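Local coordinates for tetratricopeptide repeat protein (Parabacteroides merdae ATCC 43184, PDB 4R7S) that is of unknown function but, as a tetratricopeptide repeat protein, probably offers its stacked helices as a surface for binding partner molecules, at residues A111-G116 against D133-V138; M126-D131 against A150-M155; R144-H149 against N167-E172; N158-E163 against F188-N193. All coordinates share one frame; numbering follows the deposited sequence. Where two conformers were deposited one is given.

Contact 1: residues A111-G116 against D133-V138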
loop_
_atom_site.group_PDB
_atom_site.type_symbol
_atom_site.label_atom_id
_atom_site.label_comp_id
_atom_site.label_asym_id
_atom_site.label_seq_id
_atom_site.Cartn_x
_atom_site.Cartn_y
_atom_site.Cartn_z
ATOM N N ALA A 111 6.407 4.061 -9.209
ATOM C CA ALA A 111 7.595 4.201 -8.365
ATOM C C ALA A 111 7.604 5.578 -7.660
ATOM O O ALA A 111 7.856 5.640 -6.454
ATOM C CB ALA A 111 8.868 4.024 -9.197
ATOM N N LEU A 112 7.302 6.657 -8.409
ATOM C CA LEU A 112 7.246 8.018 -7.889
ATOM C C LEU A 112 6.217 8.125 -6.764
ATOM O O LEU A 112 6.524 8.692 -5.714
ATOM C CB LEU A 112 6.920 9.020 -9.010
ATOM C CG LEU A 112 8.043 9.351 -9.986
ATOM C CD1 LEU A 112 7.492 9.976 -11.239
ATOM C CD2 LEU A 112 9.105 10.249 -9.335
ATOM N N TYR A 113 5.017 7.562 -6.982
ATOM C CA TYR A 113 3.923 7.597 -6.011
ATOM C C TYR A 113 4.300 6.877 -4.731
ATOM O O TYR A 113 4.103 7.427 -3.655
ATOM C CB TYR A 113 2.635 6.993 -6.589
ATOM C CG TYR A 113 1.458 7.064 -5.638
ATOM C CD1 TYR A 113 0.911 8.289 -5.260
ATOM C CD2 TYR A 113 0.876 5.905 -5.130
ATOM C CE1 TYR A 113 -0.151 8.358 -4.358
ATOM C CE2 TYR A 113 -0.194 5.962 -4.235
ATOM C CZ TYR A 113 -0.706 7.191 -3.855
ATOM O OH TYR A 113 -1.772 7.242 -2.994
ATOM N N CYS A 114 4.859 5.672 -4.850
ATOM C CA CYS A 114 5.236 4.841 -3.712
ATOM C C CYS A 114 6.405 5.433 -2.953
ATOM O O CYS A 114 6.374 5.416 -1.723
ATOM C CB CYS A 114 5.523 3.413 -4.154
ATOM S SG CYS A 114 4.055 2.508 -4.703
ATOM N N ARG A 115 7.405 5.997 -3.657
ATOM C CA ARG A 115 8.539 6.634 -3.000
ATOM C C ARG A 115 8.055 7.875 -2.275
ATOM O O ARG A 115 8.488 8.120 -1.146
ATOM C CB ARG A 115 9.679 6.969 -3.977
ATOM C CG ARG A 115 11.007 7.265 -3.259
ATOM C CD ARG A 115 12.175 7.515 -4.195
ATOM N NE ARG A 115 12.031 8.708 -5.043
ATOM C CZ ARG A 115 12.954 9.113 -5.913
ATOM N NH1 ARG A 115 14.100 8.447 -6.040
ATOM N NH2 ARG A 115 12.743 10.184 -6.661
ATOM N N GLY A 116 7.147 8.620 -2.919
ATOM C CA GLY A 116 6.527 9.814 -2.358
ATOM C C GLY A 116 5.915 9.543 -0.997
ATOM O O GLY A 116 6.217 10.246 -0.031
ATOM N N ASP A 133 4.991 16.153 -7.529
ATOM C CA ASP A 133 5.075 17.144 -8.612
ATOM C C ASP A 133 5.535 16.488 -9.916
ATOM O O ASP A 133 4.988 16.808 -10.967
ATOM C CB ASP A 133 6.007 18.300 -8.243
ATOM C CG ASP A 133 5.441 19.277 -7.224
ATOM O OD1 ASP A 133 4.190 19.424 -7.161
ATOM O OD2 ASP A 133 6.252 19.937 -6.519
ATOM N N LYS A 134 6.509 15.542 -9.842
ATOM C CA LYS A 134 7.034 14.811 -11.003
ATOM C C LYS A 134 5.914 14.081 -11.708
ATOM O O LYS A 134 5.890 14.098 -12.932
ATOM C CB LYS A 134 8.160 13.823 -10.607
ATOM C CG LYS A 134 9.028 13.328 -11.779
ATOM C CD LYS A 134 10.011 14.379 -12.330
ATOM C CE LYS A 134 10.683 13.942 -13.608
ATOM N NZ LYS A 134 11.551 15.014 -14.167
ATOM N N ILE A 135 4.982 13.452 -10.948
ATOM C CA ILE A 135 3.818 12.753 -11.510
ATOM C C ILE A 135 2.940 13.757 -12.277
ATOM O O ILE A 135 2.656 13.542 -13.451
ATOM C CB ILE A 135 2.986 11.986 -10.444
ATOM C CG1 ILE A 135 3.864 10.986 -9.676
ATOM C CG2 ILE A 135 1.785 11.286 -11.119
ATOM C CD1 ILE A 135 3.256 10.291 -8.520
ATOM N N LEU A 136 2.563 14.868 -11.632
ATOM C CA LEU A 136 1.722 15.896 -12.254
ATOM C C LEU A 136 2.374 16.569 -13.484
ATOM O O LEU A 136 1.665 17.067 -14.356
ATOM C CB LEU A 136 1.333 16.945 -11.220
ATOM C CG LEU A 136 0.273 16.473 -10.254
ATOM C CD1 LEU A 136 0.314 17.277 -8.987
ATOM C CD2 LEU A 136 -1.110 16.447 -10.913
ATOM N N GLU A 137 3.706 16.558 -13.559
ATOM C CA GLU A 137 4.468 17.116 -14.672
ATOM C C GLU A 137 4.351 16.158 -15.879
ATOM O O GLU A 137 4.369 16.630 -17.023
ATOM C CB GLU A 137 5.928 17.331 -14.214
ATOM C CG GLU A 137 7.003 17.522 -15.269
ATOM C CD GLU A 137 8.418 17.501 -14.715
ATOM O OE1 GLU A 137 8.609 17.882 -13.534
ATOM O OE2 GLU A 137 9.340 17.095 -15.462
ATOM N N VAL A 138 4.198 14.821 -15.630
ATOM C CA VAL A 138 4.068 13.836 -16.725
ATOM C C VAL A 138 2.590 13.443 -16.937
ATOM O O VAL A 138 2.244 12.905 -17.980
ATOM C CB VAL A 138 4.972 12.563 -16.581
ATOM C CG1 VAL A 138 6.432 12.919 -16.319
ATOM C CG2 VAL A 138 4.453 11.606 -15.520
#

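Contact 2: residues M126-D131 against A150-M155. With EDO (1,2-ethanediol), chain D.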
loop_
_atom_site.group_PDB
_atom_site.type_symbol
_atom_site.label_atom_id
_atom_site.label_comp_id
_atom_site.label_asym_id
_atom_site.label_seq_id
_atom_site.Cartn_x
_atom_site.Cartn_y
_atom_site.Cartn_z
HETATM N N MSE A 126 10.006 17.520 1.781
HETATM C CA MSE A 126 10.439 18.179 0.551
HETATM C C MSE A 126 10.639 17.165 -0.550
HETATM O O MSE A 126 10.239 17.442 -1.684
HETATM C CB MSE A 126 11.720 19.019 0.736
HETATM C CG MSE A 126 11.481 20.388 1.415
HETATM SE SE MSE A 126 9.958 21.444 0.707
HETATM C CE MSE A 126 10.438 21.408 -1.321
ATOM N N TRP A 127 11.214 15.976 -0.233
ATOM C CA TRP A 127 11.418 14.972 -1.291
ATOM C C TRP A 127 10.090 14.332 -1.728
ATOM O O TRP A 127 9.968 14.013 -2.911
ATOM C CB TRP A 127 12.445 13.882 -0.938
ATOM C CG TRP A 127 13.846 14.287 -0.549
ATOM C CD1 TRP A 127 14.761 13.494 0.085
ATOM C CD2 TRP A 127 14.498 15.554 -0.761
ATOM N NE1 TRP A 127 15.931 14.183 0.291
ATOM C CE2 TRP A 127 15.801 15.450 -0.221
ATOM C CE3 TRP A 127 14.124 16.756 -1.388
ATOM C CZ2 TRP A 127 16.724 16.502 -0.274
ATOM C CZ3 TRP A 127 15.011 17.824 -1.379
ATOM C CH2 TRP A 127 16.302 17.687 -0.844
ATOM N N ALA A 128 9.092 14.193 -0.809
ATOM C CA ALA A 128 7.761 13.658 -1.152
ATOM C C ALA A 128 7.054 14.605 -2.131
ATOM O O ALA A 128 6.573 14.183 -3.184
ATOM C CB ALA A 128 6.926 13.473 0.095
ATOM N N GLU A 129 7.110 15.899 -1.825
ATOM C CA GLU A 129 6.551 16.990 -2.616
ATOM C C GLU A 129 7.059 16.918 -4.066
ATOM O O GLU A 129 6.259 16.976 -5.003
ATOM C CB GLU A 129 6.961 18.323 -1.965
ATOM C CG GLU A 129 5.993 19.464 -2.205
ATOM C CD GLU A 129 6.502 20.826 -1.774
ATOM O OE1 GLU A 129 6.761 21.019 -0.564
ATOM O OE2 GLU A 129 6.640 21.704 -2.655
ATOM N N GLN A 130 8.390 16.741 -4.239
ATOM C CA GLN A 130 9.044 16.690 -5.545
ATOM C C GLN A 130 8.606 15.454 -6.372
ATOM O O GLN A 130 8.438 15.568 -7.589
ATOM C CB GLN A 130 10.570 16.769 -5.383
ATOM C CG GLN A 130 11.004 18.156 -4.899
ATOM C CD GLN A 130 12.487 18.334 -4.644
ATOM O OE1 GLN A 130 13.345 17.800 -5.360
ATOM N NE2 GLN A 130 12.817 19.181 -3.669
ATOM N N ASP A 131 8.332 14.322 -5.699
ATOM C CA ASP A 131 7.861 13.092 -6.340
ATOM C C ASP A 131 6.407 13.214 -6.798
ATOM O O ASP A 131 6.072 12.687 -7.862
ATOM C CB ASP A 131 8.035 11.874 -5.412
ATOM C CG ASP A 131 9.453 11.306 -5.358
ATOM O OD1 ASP A 131 10.321 11.781 -6.133
ATOM O OD2 ASP A 131 9.695 10.401 -4.540
ATOM N N ALA A 150 -2.030 16.199 -0.504
ATOM C CA ALA A 150 -2.986 16.361 0.580
ATOM C C ALA A 150 -2.494 15.669 1.872
ATOM O O ALA A 150 -2.520 16.281 2.957
ATOM C CB ALA A 150 -4.346 15.811 0.162
ATOM N N ILE A 151 -2.019 14.423 1.747
ATOM C CA ILE A 151 -1.528 13.628 2.891
ATOM C C ILE A 151 -0.259 14.275 3.440
ATOM O O ILE A 151 -0.151 14.458 4.642
ATOM C CB ILE A 151 -1.333 12.127 2.503
ATOM C CG1 ILE A 151 -2.691 11.493 2.137
ATOM C CG2 ILE A 151 -0.631 11.320 3.626
ATOM C CD1 ILE A 151 -2.578 10.405 1.107
ATOM N N LEU A 152 0.661 14.661 2.556
ATOM C CA LEU A 152 1.924 15.345 2.872
ATOM C C LEU A 152 1.704 16.625 3.703
ATOM O O LEU A 152 2.348 16.808 4.739
ATOM C CB LEU A 152 2.612 15.701 1.545
ATOM C CG LEU A 152 3.798 16.630 1.603
ATOM C CD1 LEU A 152 4.944 15.965 2.290
ATOM C CD2 LEU A 152 4.226 17.010 0.239
ATOM N N GLU A 153 0.797 17.499 3.237
ATOM C CA GLU A 153 0.476 18.782 3.867
ATOM C C GLU A 153 -0.090 18.594 5.240
ATOM O O GLU A 153 0.304 19.319 6.155
ATOM C CB GLU A 153 -0.469 19.611 2.998
ATOM C CG GLU A 153 0.192 20.184 1.751
ATOM C CD GLU A 153 1.453 21.031 1.865
ATOM O OE1 GLU A 153 1.960 21.249 2.990
ATOM O OE2 GLU A 153 1.935 21.486 0.804
ATOM N N LYS A 154 -0.987 17.611 5.401
ATOM C CA LYS A 154 -1.548 17.229 6.692
ATOM C C LYS A 154 -0.400 16.797 7.654
ATOM O O LYS A 154 -0.321 17.291 8.771
ATOM C CB LYS A 154 -2.548 16.081 6.482
ATOM C CG LYS A 154 -2.946 15.373 7.782
ATOM C CD LYS A 154 -3.819 14.156 7.549
ATOM C CE LYS A 154 -3.014 12.897 7.354
ATOM N NZ LYS A 154 -3.906 11.800 6.927
HETATM N N MSE A 155 0.500 15.901 7.212
HETATM C CA MSE A 155 1.606 15.419 8.067
HETATM C C MSE A 155 2.612 16.535 8.441
HETATM O O MSE A 155 3.241 16.465 9.505
HETATM C CB MSE A 155 2.326 14.251 7.408
HETATM C CG MSE A 155 1.430 13.023 7.184
HETATM SE SE MSE A 155 0.436 12.340 8.736
HETATM C CE MSE A 155 1.920 12.334 10.098
HETATM C C1 EDO D . -2.991 8.554 5.629
HETATM O O1 EDO D . -1.883 9.312 6.099
HETATM C C2 EDO D . -2.867 8.225 4.102
HETATM O O2 EDO D . -1.746 7.401 3.793
#

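Contact 3: residues R144-H149 against N167-E172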
loop_
_atom_site.group_PDB
_atom_site.type_symbol
_atom_site.label_atom_id
_atom_site.label_comp_id
_atom_site.label_asym_id
_atom_site.label_seq_id
_atom_site.Cartn_x
_atom_site.Cartn_y
_atom_site.Cartn_z
ATOM N N ARG A 144 -4.154 10.700 -7.724
ATOM C CA ARG A 144 -3.372 10.210 -6.586
ATOM C C ARG A 144 -2.162 11.096 -6.290
ATOM O O ARG A 144 -1.745 11.143 -5.132
ATOM C CB ARG A 144 -2.969 8.724 -6.711
ATOM C CG ARG A 144 -2.035 8.380 -7.844
ATOM C CD ARG A 144 -1.817 6.886 -7.918
ATOM N NE ARG A 144 -0.766 6.607 -8.890
ATOM C CZ ARG A 144 -0.130 5.449 -9.011
ATOM N NH1 ARG A 144 -0.457 4.417 -8.237
ATOM N NH2 ARG A 144 0.836 5.308 -9.911
ATOM N N ALA A 145 -1.650 11.844 -7.283
ATOM C CA ALA A 145 -0.543 12.766 -7.049
ATOM C C ALA A 145 -1.012 13.925 -6.141
ATOM O O ALA A 145 -0.322 14.285 -5.184
ATOM C CB ALA A 145 -0.017 13.291 -8.361
ATOM N N ARG A 146 -2.236 14.425 -6.395
ATOM C CA ARG A 146 -2.886 15.494 -5.636
ATOM C C ARG A 146 -3.186 14.995 -4.227
ATOM O O ARG A 146 -2.954 15.724 -3.273
ATOM C CB ARG A 146 -4.157 16.011 -6.362
ATOM C CG ARG A 146 -3.837 16.728 -7.689
ATOM C CD ARG A 146 -5.016 17.489 -8.290
ATOM N NE ARG A 146 -4.655 18.074 -9.583
ATOM C CZ ARG A 146 -4.106 19.276 -9.767
ATOM N NH1 ARG A 146 -3.882 20.081 -8.734
ATOM N NH2 ARG A 146 -3.787 19.684 -10.986
ATOM N N LEU A 147 -3.597 13.729 -4.091
ATOM C CA LEU A 147 -3.850 13.104 -2.794
ATOM C C LEU A 147 -2.560 12.964 -2.002
ATOM O O LEU A 147 -2.546 13.207 -0.806
ATOM C CB LEU A 147 -4.482 11.737 -3.012
ATOM C CG LEU A 147 -5.131 11.077 -1.815
ATOM C CD1 LEU A 147 -6.372 11.838 -1.370
ATOM C CD2 LEU A 147 -5.530 9.672 -2.174
ATOM N N GLY A 148 -1.476 12.623 -2.688
ATOM C CA GLY A 148 -0.153 12.560 -2.085
ATOM C C GLY A 148 0.180 13.892 -1.438
ATOM O O GLY A 148 0.589 13.925 -0.276
ATOM N N HIS A 149 -0.066 14.998 -2.169
ATOM C CA HIS A 149 0.132 16.364 -1.682
ATOM C C HIS A 149 -0.757 16.647 -0.461
ATOM O O HIS A 149 -0.274 17.209 0.519
ATOM C CB HIS A 149 -0.144 17.398 -2.796
ATOM C CG HIS A 149 1.005 17.587 -3.740
ATOM N ND1 HIS A 149 2.261 17.957 -3.287
ATOM C CD2 HIS A 149 1.037 17.495 -5.087
ATOM C CE1 HIS A 149 3.011 18.072 -4.366
ATOM N NE2 HIS A 149 2.315 17.813 -5.473
ATOM N N ASN A 167 -10.907 19.251 -0.344
ATOM C CA ASN A 167 -12.183 19.841 -0.753
ATOM C C ASN A 167 -12.292 19.851 -2.286
ATOM O O ASN A 167 -13.361 19.534 -2.832
ATOM C CB ASN A 167 -12.394 21.250 -0.166
ATOM C CG ASN A 167 -12.615 21.263 1.329
ATOM O OD1 ASN A 167 -13.044 20.273 1.949
ATOM N ND2 ASN A 167 -12.332 22.407 1.951
ATOM N N TYR A 168 -11.174 20.154 -2.967
ATOM C CA TYR A 168 -11.145 20.190 -4.418
ATOM C C TYR A 168 -11.429 18.797 -5.003
ATOM O O TYR A 168 -12.283 18.684 -5.881
ATOM C CB TYR A 168 -9.808 20.761 -4.944
ATOM C CG TYR A 168 -9.647 20.594 -6.442
ATOM C CD1 TYR A 168 -10.505 21.242 -7.333
ATOM C CD2 TYR A 168 -8.689 19.726 -6.970
ATOM C CE1 TYR A 168 -10.387 21.067 -8.711
ATOM C CE2 TYR A 168 -8.533 19.577 -8.352
ATOM C CZ TYR A 168 -9.394 20.240 -9.218
ATOM O OH TYR A 168 -9.270 20.093 -10.581
ATOM N N LEU A 169 -10.718 17.755 -4.518
ATOM C CA LEU A 169 -10.844 16.376 -4.989
ATOM C C LEU A 169 -12.256 15.844 -4.802
ATOM O O LEU A 169 -12.772 15.165 -5.692
ATOM C CB LEU A 169 -9.843 15.446 -4.285
ATOM C CG LEU A 169 -8.355 15.670 -4.581
ATOM C CD1 LEU A 169 -7.459 14.699 -3.754
ATOM C CD2 LEU A 169 -8.050 15.541 -6.066
ATOM N N ILE A 170 -12.871 16.139 -3.646
ATOM C CA ILE A 170 -14.226 15.716 -3.269
ATOM C C ILE A 170 -15.243 16.467 -4.142
ATOM O O ILE A 170 -16.215 15.859 -4.562
ATOM C CB ILE A 170 -14.468 15.899 -1.731
ATOM C CG1 ILE A 170 -13.654 14.831 -0.936
ATOM C CG2 ILE A 170 -15.972 15.884 -1.354
ATOM C CD1 ILE A 170 -13.827 14.785 0.581
ATOM N N SER A 171 -15.003 17.748 -4.468
ATOM C CA SER A 171 -15.887 18.502 -5.380
ATOM C C SER A 171 -15.868 17.882 -6.793
ATOM O O SER A 171 -16.897 17.861 -7.468
ATOM C CB SER A 171 -15.483 19.973 -5.448
ATOM O OG SER A 171 -14.595 20.247 -6.524
ATOM N N GLU A 172 -14.693 17.367 -7.215
ATOM C CA GLU A 172 -14.462 16.734 -8.504
ATOM C C GLU A 172 -15.099 15.343 -8.579
ATOM O O GLU A 172 -15.771 15.038 -9.564
ATOM C CB GLU A 172 -12.959 16.659 -8.791
ATOM C CG GLU A 172 -12.364 17.993 -9.223
ATOM C CD GLU A 172 -12.954 18.585 -10.490
ATOM O OE1 GLU A 172 -12.680 18.041 -11.586
ATOM O OE2 GLU A 172 -13.723 19.568 -10.383
#

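Contact 4: residues N158-E163 against F188-N193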
loop_
_atom_site.group_PDB
_atom_site.type_symbol
_atom_site.label_atom_id
_atom_site.label_comp_id
_atom_site.label_asym_id
_atom_site.label_seq_id
_atom_site.Cartn_x
_atom_site.Cartn_y
_atom_site.Cartn_z
ATOM N N ASN A 158 0.316 21.652 7.608
ATOM C CA ASN A 158 -0.312 22.701 6.776
ATOM C C ASN A 158 -1.715 22.251 6.462
ATOM O O ASN A 158 -2.041 21.941 5.315
ATOM C CB ASN A 158 0.498 23.043 5.488
ATOM C CG ASN A 158 1.899 23.552 5.745
ATOM O OD1 ASN A 158 2.242 24.044 6.837
ATOM N ND2 ASN A 158 2.749 23.436 4.737
ATOM N N TYR A 159 -2.531 22.202 7.518
ATOM C CA TYR A 159 -3.898 21.708 7.556
ATOM C C TYR A 159 -4.820 22.404 6.581
ATOM O O TYR A 159 -5.629 21.728 5.954
ATOM C CB TYR A 159 -4.453 21.795 8.985
ATOM C CG TYR A 159 -3.652 20.965 9.968
ATOM C CD1 TYR A 159 -3.482 19.597 9.779
ATOM C CD2 TYR A 159 -3.048 21.551 11.081
ATOM C CE1 TYR A 159 -2.713 18.831 10.656
ATOM C CE2 TYR A 159 -2.305 20.785 11.990
ATOM C CZ TYR A 159 -2.136 19.423 11.766
ATOM O OH TYR A 159 -1.370 18.643 12.607
ATOM N N ASP A 160 -4.664 23.715 6.389
ATOM C CA ASP A 160 -5.497 24.484 5.470
ATOM C C ASP A 160 -5.204 24.134 4.035
ATOM O O ASP A 160 -6.124 24.131 3.200
ATOM C CB ASP A 160 -5.301 25.990 5.691
ATOM C CG ASP A 160 -5.845 26.514 7.014
ATOM O OD1 ASP A 160 -6.816 25.901 7.556
ATOM O OD2 ASP A 160 -5.341 27.566 7.486
ATOM N N GLU A 161 -3.926 23.856 3.728
ATOM C CA GLU A 161 -3.548 23.480 2.372
ATOM C C GLU A 161 -4.117 22.075 2.093
ATOM O O GLU A 161 -4.786 21.856 1.073
ATOM C CB GLU A 161 -2.016 23.566 2.175
ATOM C CG GLU A 161 -1.513 23.402 0.739
ATOM C CD GLU A 161 -2.218 24.080 -0.432
ATOM O OE1 GLU A 161 -3.167 24.869 -0.214
ATOM O OE2 GLU A 161 -1.834 23.778 -1.588
ATOM N N SER A 162 -3.947 21.177 3.069
ATOM C CA SER A 162 -4.453 19.833 2.996
ATOM C C SER A 162 -5.976 19.835 2.783
ATOM O O SER A 162 -6.496 19.089 1.941
ATOM C CB SER A 162 -4.084 19.087 4.273
ATOM O OG SER A 162 -4.474 17.732 4.157
ATOM N N GLU A 163 -6.682 20.679 3.543
ATOM C CA GLU A 163 -8.138 20.779 3.473
ATOM C C GLU A 163 -8.570 21.312 2.119
ATOM O O GLU A 163 -9.542 20.812 1.558
ATOM C CB GLU A 163 -8.672 21.663 4.613
ATOM C CG GLU A 163 -10.191 21.730 4.624
ATOM C CD GLU A 163 -10.832 22.756 5.530
ATOM O OE1 GLU A 163 -10.209 23.799 5.835
ATOM O OE2 GLU A 163 -11.995 22.523 5.908
ATOM N N PHE A 188 -9.701 15.163 12.171
ATOM C CA PHE A 188 -9.373 14.639 13.491
ATOM C C PHE A 188 -8.020 15.178 13.928
ATOM O O PHE A 188 -7.914 15.680 15.045
ATOM C CB PHE A 188 -9.393 13.117 13.512
ATOM C CG PHE A 188 -8.875 12.503 14.792
ATOM C CD1 PHE A 188 -9.676 12.433 15.921
ATOM C CD2 PHE A 188 -7.610 11.923 14.843
ATOM C CE1 PHE A 188 -9.217 11.820 17.090
ATOM C CE2 PHE A 188 -7.141 11.335 16.016
ATOM C CZ PHE A 188 -7.949 11.283 17.133
HETATM N N MSE A 189 -7.001 15.129 13.039
HETATM C CA MSE A 189 -5.677 15.654 13.375
HETATM C C MSE A 189 -5.699 17.161 13.636
HETATM O O MSE A 189 -4.757 17.691 14.214
HETATM C CB MSE A 189 -4.668 15.346 12.285
HETATM C CG MSE A 189 -4.281 13.897 12.243
HETATM SE SE MSE A 189 -2.868 13.591 10.939
HETATM C CE MSE A 189 -1.342 14.627 11.846
HETATM N N MSE A 190 -6.751 17.839 13.198
HETATM C CA MSE A 190 -6.926 19.279 13.363
HETATM C C MSE A 190 -7.649 19.632 14.665
HETATM O O MSE A 190 -7.748 20.821 14.984
HETATM C CB MSE A 190 -7.746 19.854 12.179
HETATM C CG MSE A 190 -6.947 20.057 10.931
HETATM SE SE MSE A 190 -8.078 20.768 9.522
HETATM C CE MSE A 190 -8.028 22.686 10.066
ATOM N N GLY A 191 -8.211 18.619 15.345
ATOM C CA GLY A 191 -9.004 18.757 16.568
ATOM C C GLY A 191 -10.468 19.024 16.273
ATOM O O GLY A 191 -11.247 19.305 17.185
ATOM N N LYS A 192 -10.853 18.957 14.994
ATOM C CA LYS A 192 -12.201 19.209 14.505
ATOM C C LYS A 192 -12.997 17.897 14.458
ATOM O O LYS A 192 -13.393 17.408 13.385
ATOM C CB LYS A 192 -12.140 19.885 13.131
ATOM C CG LYS A 192 -11.546 21.297 13.147
ATOM C CD LYS A 192 -11.934 22.036 11.836
ATOM C CE LYS A 192 -11.428 23.464 11.743
ATOM N NZ LYS A 192 -12.115 24.398 12.688
ATOM N N ASN A 193 -13.246 17.336 15.644
ATOM C CA ASN A 193 -13.911 16.050 15.801
ATOM C C ASN A 193 -15.358 16.037 15.300
ATOM O O ASN A 193 -15.726 15.093 14.622
ATOM C CB ASN A 193 -13.843 15.599 17.250
ATOM C CG ASN A 193 -12.446 15.264 17.753
ATOM O OD1 ASN A 193 -11.451 15.175 17.013
ATOM N ND2 ASN A 193 -12.352 15.025 19.046
HETATM O O HOH W 1 -2.138 19.531 15.200
#

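Contact 1: residues A111-G116 against D133-V138
Leu112 and Ile135 meet where helix 109-121 packs against helix 125-138. The axes of segments 111-116 and 133-138 run nearly antiparallel (158°) and come within 9.7 Å. Leu112 CB packs on Ile135 CG1 at 3.7 Å. The side chain of Ile135 reaches across by its longer branch. CG1 lies beside its own backbone N (chi1 -56°) and CD1 continues the extended chain, which carries the terminal methyl to the backbone of the facing helix. There Ile135 CD1 stands 3.6 Å from Tyr113 N and 3.9 Å from Tyr113 CB. The same methyl comes to the edge of the Tyr113 ring, near its plane. The ring itself leads away, toward Arg144 of helix 143-156.

The two methyls of Leu112 are met by the aliphatic start of Lys134, the closer pair being Leu112 CD1 and Lys134 CG at 3.7 Å. The lysine chain bends at chi2 (73°). Its amino end leaves the leucine and forms a salt bridge with Glu137, Lys134 NZ to Glu137 OE2 at 3.3 Å, of which the hydrogen bond is weak. Leu102 of helix 91-104 also touches Leu112.

No hydrogen bond joins the two segments. Hold therefore comes from shape and burial of carbon, with the charged end of Lys134 turned to a partner on its own helix.

Contact 2: residues M126-D131 against A150-M155
In this tetratricopeptide repeat protein, successive helices 125-138 and 143-156 pack together here. Leu152 is the residue that reaches across. Its CG is anti to the backbone N (chi1 169°), and its two methyls divide between neighbouring residues of the facing helix. Leu152 CD1 touches the methyl of Ala128, CD1 to CB at 3.9 Å. Leu152 CD2 lies against Glu129 and meets both its backbone and its CB, the CD2 to CB distance being 3.7 Å. The side chains of Glu129 and Leu152 cross at about a right angle, and only the aliphatic part of the glutamate takes part. Ala128 also touches Tyr119 and Ile120 of helix 109-121, while Tyr125 packs on Leu152.

The carboxylate of Glu129 runs on past the leucine to a salt bridge with Arg156. Glu153 binds the same arginine, which probably eases the approach of the two acids, Glu129 OE1 and Glu153 OE2 being 5.0 Å apart. On another side of helix 143-156, Lys154 NZ forms a weak hydrogen bond of 3.3 Å to O1 of a 1,2-ethanediol, probably from the crystallisation liquor. Lys154 NZ also forms a salt bridge with Asp185.

Between the segments the contact is purely apolar and small. The charges near it are paired by residues beyond the two segments.

Contact 3: residues R144-H149 against N167-E172
Leu169 holds its CG beside the backbone N (chi1 -67°) with CD1 extended, and its two methyls part between Arg146 and Leu147. Leu147 has its CG anti to the backbone N, which brings one methyl across to the leucine opposite. Leu147 CD1 and Leu169 CD1 meet at 3.9 Å, the two side chains crossing at about a right angle. The other methyl of Leu169 rests on the start of the arginine, Leu169 CD2 to Arg146 CB at 3.9 Å.

Arg146 is extended from CG to NE and passes on to Tyr168. Its CD comes to the edge of the tyrosine ring, near the ring plane, with Arg146 CD 4.1 Å from Tyr168 CE2. The guanidinium and ring planes are 74° apart, so the pair is not stacked. One face of the ring is met within its own helix by Glu172 CG, 3.6 Å above the plane and set toward the rim. Tyr168 O accepts two bonds, from Glu172 N and from Ser171 OG, the latter at 2.9 Å.

The two segments belong to helices 143-156 and 159-172, which follow each other as an antiparallel hairpin. The axes of segments 144-149 and 167-172 lie at 149° and approach to 10.8 Å. Leu179 of helix 178-189 touches Leu147, and Phe166 packs on it from helix 159-172. Ala145 turns to Ile135 and Leu136, joining helix 143-156 to helix 125-138.

Contact 4: residues N158-E163 against F188-N193
The side chains of Tyr159 and Met190 slide past each other in opposite directions. Met190, a selenomethionine, puts its CG obliquely against the start of the ring, 3.6 Å from Tyr159 CG. Its selenium lies 3.8 Å from Tyr159 CB. The selenium is 5.4 Å from the ring centroid and 50° off the ring normal, an oblique Met-aromatic contact. The bend at chi3 (82°) also brings Met190 CE back to Tyr159 CB, at 3.8 Å. The far end of the tyrosine reaches Met189, also a selenomethionine, whose chain crosses it at about a right angle. Tyr159 OH is 4.1 Å from Met189 CE and makes no direct hydrogen bond across. Instead one water bridges, 2.8 Å from Tyr159 OH and donating a weak bond to Met189 O.

This contact ties the start of helix 159-172 to the C-terminal part of helix 178-189. The two helices follow each other in this tetratricopeptide repeat protein. Met190 is followed by Gly191, whose positive phi of 87° belongs to a Schellman motif just after the helix. Lys192 then stands at the N-cap position of helix 193-206.

Further out, Leu186 of helix 178-189 touches Tyr159 and Ser162. Ser162 OG is hydrogen-bonded to Ala150 O, and Lys154 of helix 143-156 packs on Met189. Glu163 OE2 is hydrogen-bonded to Tyr187 OH.

In the fold
The four contacts walk along five consecutive helices, from 109-121 to 178-189. Each contact joins two helices that follow each other along the chain. Contact 1 shares helix 125-138 with contact 2, contact 2 shares helix 143-156 with contact 3, and contact 3 shares helix 159-172 with contact 4. In each of these pairs the segments alternate along the chain. Centres are about 11 Å apart for contacts 1 and 2 and about 24 Å for contacts 1 and 4. Contacts 1 and 2 also touch through the Arg115-Asp131 salt bridge. Neighbour-to-neighbour packing of this kind is consistent with the all-helical solenoid of tetratricopeptide repeat proteins.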